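Local coordinates for protein Afp2 (Serratia entomophila, PDB 6RBN) that probably forms, together with Afp3, part of the contractile sheath around the inner tube of the anti-feeding prophage, a phage-tail-like injection system, at residues T114-T117 with T118-Q122; A91-V94 with A95-D99. All coordinates share one frame; numbering follows the deposited sequence.

Interaction 1 (T114-T117 with T118-Q122); sequences TAFT and TVVGQ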
loop_
_atom_site.group_PDB
_atom_site.type_symbol
_atom_site.label_atom_id
_atom_site.label_comp_id
_atom_site.label_asym_id
_atom_site.label_seq_id
_atom_site.Cartn_x
_atom_site.Cartn_y
_atom_site.Cartn_z
ATOM N N THR C 114 -15.572 -77.905 58.901
ATOM C CA THR C 114 -14.159 -77.554 58.954
ATOM C C THR C 114 -13.617 -77.098 57.607
ATOM O O THR C 114 -12.548 -76.485 57.566
ATOM C CB THR C 114 -13.328 -78.730 59.475
ATOM O OG1 THR C 114 -11.964 -78.320 59.621
ATOM C CG2 THR C 114 -13.400 -79.909 58.530
ATOM N N ALA C 115 -14.323 -77.377 56.515
ATOM C CA ALA C 115 -13.969 -76.845 55.210
ATOM C C ALA C 115 -14.764 -75.601 54.852
ATOM O O ALA C 115 -14.385 -74.889 53.917
ATOM C CB ALA C 115 -14.166 -77.911 54.130
ATOM N N PHE C 116 -15.864 -75.341 55.558
ATOM C CA PHE C 116 -16.532 -74.050 55.460
ATOM C C PHE C 116 -15.647 -72.939 56.006
ATOM O O PHE C 116 -15.464 -71.906 55.358
ATOM C CB PHE C 116 -17.857 -74.098 56.215
ATOM C CG PHE C 116 -18.584 -72.801 56.247
ATOM C CD1 PHE C 116 -19.256 -72.348 55.132
ATOM C CD2 PHE C 116 -18.608 -72.038 57.399
ATOM C CE1 PHE C 116 -19.928 -71.155 55.165
ATOM C CE2 PHE C 116 -19.277 -70.847 57.431
ATOM C CZ PHE C 116 -19.937 -70.406 56.317
ATOM N N THR C 117 -15.078 -73.143 57.194
ATOM C CA THR C 117 -14.245 -72.126 57.824
ATOM C C THR C 117 -12.898 -71.944 57.134
ATOM O O THR C 117 -12.204 -70.966 57.426
ATOM C CB THR C 117 -14.034 -72.469 59.298
ATOM O OG1 THR C 117 -13.307 -71.413 59.936
ATOM C CG2 THR C 117 -13.265 -73.768 59.442
ATOM N N THR C 118 -12.512 -72.857 56.242
ATOM C CA THR C 118 -11.311 -72.652 55.441
ATOM C C THR C 118 -11.545 -71.597 54.369
ATOM O O THR C 118 -10.782 -70.631 54.260
ATOM C CB THR C 118 -10.873 -73.972 54.809
ATOM O OG1 THR C 118 -10.568 -74.916 55.841
ATOM C CG2 THR C 118 -9.651 -73.769 53.940
ATOM N N VAL C 119 -12.608 -71.755 53.577
ATOM C CA VAL C 119 -12.852 -70.836 52.471
ATOM C C VAL C 119 -13.385 -69.488 52.936
ATOM O O VAL C 119 -13.343 -68.521 52.168
ATOM C CB VAL C 119 -13.816 -71.454 51.444
ATOM C CG1 VAL C 119 -13.231 -72.727 50.875
ATOM C CG2 VAL C 119 -15.166 -71.725 52.063
ATOM N N VAL C 120 -13.886 -69.390 54.166
ATOM C CA VAL C 120 -14.295 -68.094 54.698
ATOM C C VAL C 120 -13.079 -67.274 55.106
ATOM O O VAL C 120 -12.990 -66.082 54.796
ATOM C CB VAL C 120 -15.283 -68.293 55.861
ATOM C CG1 VAL C 120 -15.524 -66.997 56.606
ATOM C CG2 VAL C 120 -16.597 -68.806 55.328
ATOM N N GLY C 121 -12.113 -67.905 55.781
ATOM C CA GLY C 121 -10.884 -67.214 56.132
ATOM C C GLY C 121 -10.031 -66.858 54.931
ATOM O O GLY C 121 -9.239 -65.915 54.987
ATOM N N GLN C 122 -10.178 -67.602 53.837
ATOM C CA GLN C 122 -9.562 -67.228 52.574
ATOM C C GLN C 122 -10.347 -66.147 51.842
ATOM O O GLN C 122 -9.765 -65.423 51.029
ATOM C CB GLN C 122 -9.404 -68.469 51.698
ATOM C CG GLN C 122 -8.387 -69.449 52.249
ATOM C CD GLN C 122 -8.341 -70.753 51.483
ATOM O OE1 GLN C 122 -9.138 -70.985 50.580
ATOM N NE2 GLN C 122 -7.402 -71.616 51.844
#

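Interaction 2 (A91-V94 with A95-D99); sequences ADAV and AQYDD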
loop_
_atom_site.group_PDB
_atom_site.type_symbol
_atom_site.label_atom_id
_atom_site.label_comp_id
_atom_site.label_asym_id
_atom_site.label_seq_id
_atom_site.Cartn_x
_atom_site.Cartn_y
_atom_site.Cartn_z
ATOM N N ALA C 91 -13.651 -77.489 49.754
ATOM C CA ALA C 91 -12.747 -76.352 49.857
ATOM C C ALA C 91 -11.990 -76.113 48.564
ATOM O O ALA C 91 -11.547 -74.987 48.317
ATOM C CB ALA C 91 -11.762 -76.562 51.007
ATOM N N ASP C 92 -11.832 -77.144 47.738
ATOM C CA ASP C 92 -11.161 -76.979 46.457
ATOM C C ASP C 92 -12.116 -76.472 45.388
ATOM O O ASP C 92 -11.730 -75.648 44.554
ATOM C CB ASP C 92 -10.543 -78.301 46.015
ATOM C CG ASP C 92 -9.404 -78.736 46.908
ATOM O OD1 ASP C 92 -8.730 -77.853 47.479
ATOM O OD2 ASP C 92 -9.187 -79.957 47.041
ATOM N N ALA C 93 -13.364 -76.946 45.403
ATOM C CA ALA C 93 -14.306 -76.618 44.339
ATOM C C ALA C 93 -14.746 -75.162 44.405
ATOM O O ALA C 93 -15.060 -74.562 43.371
ATOM C CB ALA C 93 -15.519 -77.537 44.413
ATOM N N VAL C 94 -14.790 -74.585 45.605
ATOM C CA VAL C 94 -15.094 -73.166 45.734
ATOM C C VAL C 94 -13.952 -72.329 45.174
ATOM O O VAL C 94 -14.172 -71.325 44.487
ATOM C CB VAL C 94 -15.400 -72.827 47.204
ATOM C CG1 VAL C 94 -15.577 -71.340 47.403
ATOM C CG2 VAL C 94 -16.653 -73.544 47.647
ATOM N N ALA C 95 -12.718 -72.762 45.405
ATOM C CA ALA C 95 -11.554 -72.030 44.934
ATOM C C ALA C 95 -11.279 -72.217 43.446
ATOM O O ALA C 95 -10.485 -71.456 42.887
ATOM C CB ALA C 95 -10.326 -72.443 45.741
ATOM N N GLN C 96 -11.911 -73.186 42.790
ATOM C CA GLN C 96 -11.650 -73.460 41.381
ATOM C C GLN C 96 -12.733 -72.974 40.434
ATOM O O GLN C 96 -12.417 -72.541 39.328
ATOM C CB GLN C 96 -11.453 -74.958 41.150
ATOM C CG GLN C 96 -10.168 -75.520 41.703
ATOM C CD GLN C 96 -10.053 -77.007 41.483
ATOM O OE1 GLN C 96 -10.960 -77.637 40.946
ATOM N NE2 GLN C 96 -8.938 -77.581 41.908
ATOM N N TYR C 97 -14.004 -73.038 40.818
ATOM C CA TYR C 97 -15.080 -72.884 39.850
ATOM C C TYR C 97 -15.717 -71.501 39.825
ATOM O O TYR C 97 -16.579 -71.266 38.972
ATOM C CB TYR C 97 -16.146 -73.957 40.081
ATOM C CG TYR C 97 -15.681 -75.310 39.609
ATOM C CD1 TYR C 97 -15.790 -75.671 38.273
ATOM C CD2 TYR C 97 -15.090 -76.208 40.483
ATOM C CE1 TYR C 97 -15.351 -76.896 37.825
ATOM C CE2 TYR C 97 -14.644 -77.436 40.047
ATOM C CZ TYR C 97 -14.778 -77.774 38.717
ATOM O OH TYR C 97 -14.336 -79.000 38.278
ATOM N N ASP C 98 -15.379 -70.613 40.772
ATOM C CA ASP C 98 -15.532 -69.156 40.660
ATOM C C ASP C 98 -16.989 -68.678 40.641
ATOM O O ASP C 98 -17.263 -67.474 40.653
ATOM C CB ASP C 98 -14.805 -68.660 39.399
ATOM C CG ASP C 98 -14.447 -67.186 39.448
ATOM O OD1 ASP C 98 -14.610 -66.544 40.506
ATOM O OD2 ASP C 98 -14.016 -66.654 38.406
ATOM N N ASP C 99 -17.937 -69.602 40.648
ATOM C CA ASP C 99 -19.331 -69.303 40.391
ATOM C C ASP C 99 -20.199 -69.580 41.606
ATOM O O ASP C 99 -21.367 -69.184 41.620
ATOM C CB ASP C 99 -19.820 -70.144 39.201
ATOM C CG ASP C 99 -21.010 -69.543 38.499
ATOM O OD1 ASP C 99 -21.443 -68.436 38.876
ATOM O OD2 ASP C 99 -21.512 -70.182 37.553
#

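Interaction 1 (T114-T117 with T118-Q122)
Val-120 N donates to Phe-116 O at 3.2 Å, and one residue on Gly-121 N reaches Thr-117 O in a weak bond of 3.5 Å; these i to i+4 bonds continue helix 112-122 through this stretch. Val-120 also meets Phe-116 through its side chain. Its CG2 lies over one face of the Phe-116 ring, 4.0 Å from the centroid and 16° off the ring normal, a CH-pi contact displaced toward the rim atom CZ. The ring takes this place because CG of Phe-116 is anti to the backbone N (chi1 177°). On another side of the helix Thr-118 turns its hydroxyl back along the axis: OG1 donates to Thr-114 O at 3.1 Å, approaching in the carbonyl plane, which ties this polar side chain to its own helix. Val-119 fits against the preceding turn, with CG2 beside the carbonyls of Ala-115 and Phe-116. Helix 112-122 is the crossover of a beta-alpha-beta unit between strands 102-105 and 127-129. Phe-116, buried, meets Phe-130 edge-to-face and packs with Phe-155, while Ala-115 and Val-119 face helix 90-97.

Interaction 2 (A91-V94 with A95-D99)
Ala-93 O is gripped by two amides of the following turn: Tyr-97 N donates to it at 3.2 Å, and Gln-96 N makes a weaker bond at 3.5 Å. One acceptor thus serves both an i+4 and an i+3 donor as the helix draws to its close. The Tyr-97 ring lies alongside the same turn, presenting its edge to the backbone of Ala-93, with CD2 the ring atom nearest Ala-93 O. Ala-93 CB approaches that same ring atom at 4.2 Å. With CG anti to the carbonyl carbon (chi1 -74°), Tyr-97 lays its ring back along the preceding turn. Gln-96 runs its aliphatic part beside Asp-92 O, with CB and CG both next to that oxygen, and continues extended to its amide. This is the last turn of helix 90-97, which lies in the subtilisin-like domain of the sheath protein; beyond it, Asp-98 leaves helical geometry with positive phi (68°). Ala-93 and Val-94 pack on Leu-31 of strand 30-34, and Ala-93 and Tyr-97 reach Ile-46 of strand 46-49. Gln-96 O accepts a hydrogen bond from Arg-305 of the neighbouring Afp3 chain, whose Thr-307 packs on Ala-95 and Gln-96.

Overall arrangement
Interactions 1 and 2 lie on two helices of the subtilisin-like domain, 112-122 and 90-97, with strand 102-105 between them in sequence; their centres are about 12 Å apart. The helices pack through alanine and valine, with Ala-91 also met at its CA. Val-119 CG1 of interaction 1 packs 3.8 Å from Ala-91 CA of interaction 2, and Ala-115 CB lies 4.2 Å from Ala-91 CB. Val-119 CG1 also comes to 4.3 Å from Val-94 CB. An Afp3 chain is reached from both, but unequally: five residues of interaction 2 lie within its reach, against Gln-122 alone in interaction 1, so of the two helices this neighbour, probably another sheath protein, is met mainly at the end of helix 90-97.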